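PDB 1JAK: beta-N-acetylhexosaminidase from Streptomyces plicatus, which catalyses hydrolysis of terminal non-reducing N-acetylhexosamine residues from beta-N-acetylhexosaminides, as a family 20 glycoside hydrolase using substrate-assisted catalysis. Local coordinates for residues 419-427 with 479-489. Sequence-based numbering, arbitrary orientation.
Sequences EVQRSYDWD and THDWDTYKVRL
Y424 ends the short helix 420-424 and faces the start of helix 482-490; the axes of the two short helical segments come within 11.1 Å, their N-to-C directions 115° apart, with D425 and W482 nearest in backbone. The ring of Y424 is sandwiched between two others. Y485 lies over one face in an offset stack, centroids 3.9 Å apart, and the imidazole of H480 over the other, nearer the rim, in a second offset stack, centroids 4.3 Å apart; both are 8° from parallel. With CG anti to the backbone N (chi1 173°), Y424 extends across to the second helix, where its OH hydrogen-bonds E471 of helix 465-474 and accepts a weak bond from D481 N (3.3 Å). H480 also grips the backbone: H480 NE2 donates to Y424 O at 2.9 Å, almost straight and in the ring plane but above the carbonyl plane. W426 N reaches the same oxygen from the opposite face, closing the inverse gamma turn centred on D425. The carboxylate of D425 lies nearly coplanar with the imidazole, OD1 3.2 Å from H480 CE1; a water joins OD1 to W482 N. Q421, extended, lies along one face of the W482 indole, its CB making a CH-pi contact with the six-membered ring and its amide stacked on the ring plane; Q421 NE2 donates to D425 OD2 at 3.1 Å, which helps hold the amide flat. At the indole edge V420 CG1 meets W482 CH2 at 3.7 Å, and it touches L489 CD2 tip to tip. Stacked rings bordered by polar bonds thus join helix 420-424, between barrel strands 389-392 and 440-447, to a helix beyond the last barrel strand. With NE2 protonated, H480 ND1 would carry no proton in a neutral ring; the nearby D425 carboxylate might instead favour the cationic form.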
loop_
_atom_site.group_PDB
_atom_site.type_symbol
_atom_site.label_atom_id
_atom_site.label_comp_id
_atom_site.label_asym_id
_atom_site.label_seq_id
_atom_site.Cartn_x
_atom_site.Cartn_y
_atom_site.Cartn_z
ATOM N N GLU A 419 5.819 -18.318 2.451
ATOM C CA GLU A 419 7.202 -17.936 2.204
ATOM C C GLU A 419 7.247 -16.939 1.055
ATOM O O GLU A 419 6.230 -16.643 0.424
ATOM C CB GLU A 419 8.065 -19.160 1.877
ATOM C CG GLU A 419 8.940 -19.636 3.041
ATOM C CD GLU A 419 10.161 -18.750 3.284
ATOM O OE1 GLU A 419 10.290 -17.699 2.622
ATOM O OE2 GLU A 419 10.997 -19.112 4.143
ATOM N N VAL A 420 8.437 -16.427 0.786
ATOM C CA VAL A 420 8.618 -15.436 -0.260
ATOM C C VAL A 420 8.184 -15.894 -1.651
ATOM O O VAL A 420 7.511 -15.151 -2.363
ATOM C CB VAL A 420 10.080 -14.969 -0.296
ATOM C CG1 VAL A 420 10.254 -13.858 -1.325
ATOM C CG2 VAL A 420 10.486 -14.479 1.089
ATOM N N GLN A 421 8.545 -17.110 -2.048
ATOM C CA GLN A 421 8.148 -17.567 -3.374
ATOM C C GLN A 421 6.635 -17.658 -3.523
ATOM O O GLN A 421 6.083 -17.211 -4.525
ATOM C CB GLN A 421 8.781 -18.920 -3.723
ATOM C CG GLN A 421 8.338 -19.416 -5.099
ATOM C CD GLN A 421 9.086 -20.645 -5.584
ATOM O OE1 GLN A 421 9.910 -21.217 -4.869
ATOM N NE2 GLN A 421 8.794 -21.058 -6.811
ATOM N N ARG A 422 5.955 -18.222 -2.530
ATOM C CA ARG A 422 4.502 -18.345 -2.615
ATOM C C ARG A 422 3.828 -16.983 -2.776
ATOM O O ARG A 422 2.878 -16.833 -3.543
ATOM C CB ARG A 422 3.935 -19.042 -1.371
ATOM C CG ARG A 422 2.425 -19.271 -1.460
ATOM C CD ARG A 422 1.857 -19.912 -0.203
ATOM N NE ARG A 422 0.437 -20.226 -0.354
ATOM C CZ ARG A 422 -0.037 -21.221 -1.099
ATOM N NH1 ARG A 422 0.797 -22.011 -1.767
ATOM N NH2 ARG A 422 -1.345 -21.427 -1.178
ATOM N N SER A 423 4.330 -15.987 -2.057
ATOM C CA SER A 423 3.757 -14.649 -2.119
ATOM C C SER A 423 3.894 -14.007 -3.499
ATOM O O SER A 423 3.031 -13.242 -3.922
ATOM C CB SER A 423 4.426 -13.755 -1.069
ATOM O OG SER A 423 3.834 -12.470 -1.040
ATOM N N TYR A 424 4.973 -14.343 -4.199
ATOM C CA TYR A 424 5.270 -13.779 -5.517
ATOM C C TYR A 424 4.839 -14.597 -6.730
ATOM O O TYR A 424 4.402 -14.045 -7.743
ATOM C CB TYR A 424 6.785 -13.545 -5.623
ATOM C CG TYR A 424 7.278 -13.125 -6.996
ATOM C CD1 TYR A 424 7.216 -11.792 -7.402
ATOM C CD2 TYR A 424 7.804 -14.062 -7.889
ATOM C CE1 TYR A 424 7.666 -11.397 -8.662
ATOM C CE2 TYR A 424 8.255 -13.679 -9.160
ATOM C CZ TYR A 424 8.185 -12.346 -9.535
ATOM O OH TYR A 424 8.643 -11.949 -10.773
ATOM N N ASP A 425 4.963 -15.913 -6.616
ATOM C CA ASP A 425 4.702 -16.818 -7.725
ATOM C C ASP A 425 3.279 -17.092 -8.211
ATOM O O ASP A 425 2.797 -18.223 -8.141
ATOM C CB ASP A 425 5.412 -18.143 -7.438
ATOM C CG ASP A 425 5.988 -18.779 -8.687
ATOM O OD1 ASP A 425 5.942 -18.142 -9.764
ATOM O OD2 ASP A 425 6.498 -19.914 -8.585
ATOM N N TRP A 426 2.617 -16.058 -8.717
ATOM C CA TRP A 426 1.274 -16.197 -9.271
ATOM C C TRP A 426 0.981 -15.064 -10.251
ATOM O O TRP A 426 1.726 -14.084 -10.320
ATOM C CB TRP A 426 0.203 -16.268 -8.167
ATOM C CG TRP A 426 0.178 -15.131 -7.185
ATOM C CD1 TRP A 426 1.093 -14.870 -6.205
ATOM C CD2 TRP A 426 -0.833 -14.122 -7.070
ATOM N NE1 TRP A 426 0.712 -13.762 -5.484
ATOM C CE2 TRP A 426 -0.465 -13.282 -5.995
ATOM C CE3 TRP A 426 -2.015 -13.846 -7.769
ATOM C CZ2 TRP A 426 -1.237 -12.182 -5.605
ATOM C CZ3 TRP A 426 -2.784 -12.753 -7.381
ATOM C CH2 TRP A 426 -2.388 -11.932 -6.306
ATOM N N ASP A 427 -0.095 -15.213 -11.021
ATOM C CA ASP A 427 -0.481 -14.229 -12.031
ATOM C C ASP A 427 -1.890 -13.708 -11.757
ATOM O O ASP A 427 -2.862 -14.459 -11.843
ATOM C CB ASP A 427 -0.423 -14.894 -13.416
ATOM C CG ASP A 427 -0.795 -13.950 -14.551
ATOM O OD1 ASP A 427 -1.134 -12.777 -14.294
ATOM O OD2 ASP A 427 -0.746 -14.399 -15.717
ATOM N N THR A 479 7.601 -10.593 -17.688
ATOM C CA THR A 479 8.802 -10.458 -16.868
ATOM C C THR A 479 8.741 -11.295 -15.597
ATOM O O THR A 479 9.735 -11.411 -14.878
ATOM C CB THR A 479 9.046 -8.998 -16.444
ATOM O OG1 THR A 479 7.983 -8.567 -15.585
ATOM C CG2 THR A 479 9.117 -8.088 -17.665
ATOM N N HIS A 480 7.580 -11.881 -15.324
ATOM C CA HIS A 480 7.402 -12.689 -14.120
ATOM C C HIS A 480 8.146 -14.019 -14.173
ATOM O O HIS A 480 7.930 -14.832 -15.073
ATOM C CB HIS A 480 5.910 -12.933 -13.872
ATOM C CG HIS A 480 5.620 -13.606 -12.567
ATOM N ND1 HIS A 480 5.735 -14.969 -12.389
ATOM C CD2 HIS A 480 5.253 -13.099 -11.366
ATOM C CE1 HIS A 480 5.450 -15.271 -11.133
ATOM N NE2 HIS A 480 5.156 -14.154 -10.492
ATOM N N ASP A 481 9.022 -14.230 -13.196
ATOM C CA ASP A 481 9.817 -15.451 -13.103
ATOM C C ASP A 481 10.548 -15.470 -11.769
ATOM O O ASP A 481 11.406 -14.627 -11.517
ATOM C CB ASP A 481 10.838 -15.513 -14.239
ATOM C CG ASP A 481 11.683 -16.768 -14.188
ATOM O OD1 ASP A 481 11.114 -17.872 -14.329
ATOM O OD2 ASP A 481 12.913 -16.652 -14.000
ATOM N N TRP A 482 10.218 -16.439 -10.922
ATOM C CA TRP A 482 10.840 -16.537 -9.609
ATOM C C TRP A 482 12.361 -16.661 -9.612
ATOM O O TRP A 482 13.042 -15.944 -8.880
ATOM C CB TRP A 482 10.233 -17.706 -8.821
ATOM C CG TRP A 482 10.972 -17.995 -7.554
ATOM C CD1 TRP A 482 11.759 -19.081 -7.293
ATOM C CD2 TRP A 482 11.053 -17.154 -6.398
ATOM N NE1 TRP A 482 12.328 -18.966 -6.049
ATOM C CE2 TRP A 482 11.912 -17.793 -5.476
ATOM C CE3 TRP A 482 10.485 -15.920 -6.051
ATOM C CZ2 TRP A 482 12.221 -17.238 -4.227
ATOM C CZ3 TRP A 482 10.792 -15.367 -4.808
ATOM C CH2 TRP A 482 11.654 -16.030 -3.913
ATOM N N ASP A 483 12.900 -17.562 -10.427
ATOM C CA ASP A 483 14.347 -17.753 -10.456
ATOM C C ASP A 483 15.142 -16.484 -10.736
ATOM O O ASP A 483 16.226 -16.298 -10.180
ATOM C CB ASP A 483 14.733 -18.840 -11.463
ATOM C CG ASP A 483 14.330 -20.228 -11.002
ATOM O OD1 ASP A 483 14.241 -20.444 -9.775
ATOM O OD2 ASP A 483 14.121 -21.108 -11.863
ATOM N N THR A 484 14.618 -15.612 -11.591
ATOM C CA THR A 484 15.325 -14.374 -11.895
ATOM C C THR A 484 14.906 -13.260 -10.938
ATOM O O THR A 484 15.702 -12.381 -10.617
ATOM C CB THR A 484 15.103 -13.926 -13.362
ATOM O OG1 THR A 484 13.704 -13.856 -13.649
ATOM C CG2 THR A 484 15.764 -14.915 -14.318
ATOM N N TYR A 485 13.661 -13.306 -10.472
ATOM C CA TYR A 485 13.182 -12.297 -9.530
ATOM C C TYR A 485 13.945 -12.391 -8.210
ATOM O O TYR A 485 14.319 -11.370 -7.628
ATOM C CB TYR A 485 11.685 -12.476 -9.241
ATOM C CG TYR A 485 11.192 -11.577 -8.122
ATOM C CD1 TYR A 485 11.060 -10.201 -8.314
ATOM C CD2 TYR A 485 10.927 -12.092 -6.851
ATOM C CE1 TYR A 485 10.680 -9.357 -7.269
ATOM C CE2 TYR A 485 10.547 -11.254 -5.794
ATOM C CZ TYR A 485 10.430 -9.890 -6.013
ATOM O OH TYR A 485 10.085 -9.052 -4.979
ATOM N N LYS A 486 14.174 -13.612 -7.735
ATOM C CA LYS A 486 14.866 -13.791 -6.465
ATOM C C LYS A 486 16.254 -13.168 -6.461
ATOM O O LYS A 486 16.769 -12.807 -5.401
ATOM C CB LYS A 486 14.949 -15.276 -6.087
ATOM C CG LYS A 486 15.877 -16.119 -6.936
ATOM C CD LYS A 486 15.810 -17.575 -6.485
ATOM C CE LYS A 486 16.755 -18.455 -7.288
ATOM N NZ LYS A 486 16.672 -19.876 -6.851
ATOM N N VAL A 487 16.859 -13.034 -7.639
ATOM C CA VAL A 487 18.181 -12.422 -7.729
ATOM C C VAL A 487 18.043 -10.915 -7.538
ATOM O O VAL A 487 18.879 -10.284 -6.892
ATOM C CB VAL A 487 18.849 -12.700 -9.092
ATOM C CG1 VAL A 487 20.161 -11.933 -9.191
ATOM C CG2 VAL A 487 19.101 -14.192 -9.247
ATOM N N ARG A 488 16.985 -10.345 -8.104
ATOM C CA ARG A 488 16.738 -8.915 -7.968
ATOM C C ARG A 488 16.328 -8.606 -6.529
ATOM O O ARG A 488 16.644 -7.538 -6.001
ATOM C CB ARG A 488 15.652 -8.465 -8.953
ATOM C CG ARG A 488 16.130 -8.475 -10.407
ATOM C CD ARG A 488 15.111 -7.879 -11.376
ATOM N NE ARG A 488 14.020 -8.798 -11.699
ATOM C CZ ARG A 488 12.756 -8.624 -11.326
ATOM N NH1 ARG A 488 12.411 -7.561 -10.608
ATOM N NH2 ARG A 488 11.830 -9.505 -11.683
ATOM N N LEU A 489 15.633 -9.545 -5.891
ATOM C CA LEU A 489 15.220 -9.348 -4.504
ATOM C C LEU A 489 16.438 -9.490 -3.597
ATOM O O LEU A 489 16.614 -8.723 -2.651
ATOM C CB LEU A 489 14.151 -10.376 -4.104
ATOM C CG LEU A 489 13.556 -10.215 -2.698
ATOM C CD1 LEU A 489 12.861 -8.861 -2.580
ATOM C CD2 LEU A 489 12.559 -11.341 -2.430
HETATM O O HOH W 1 7.986 -18.242 -11.591
#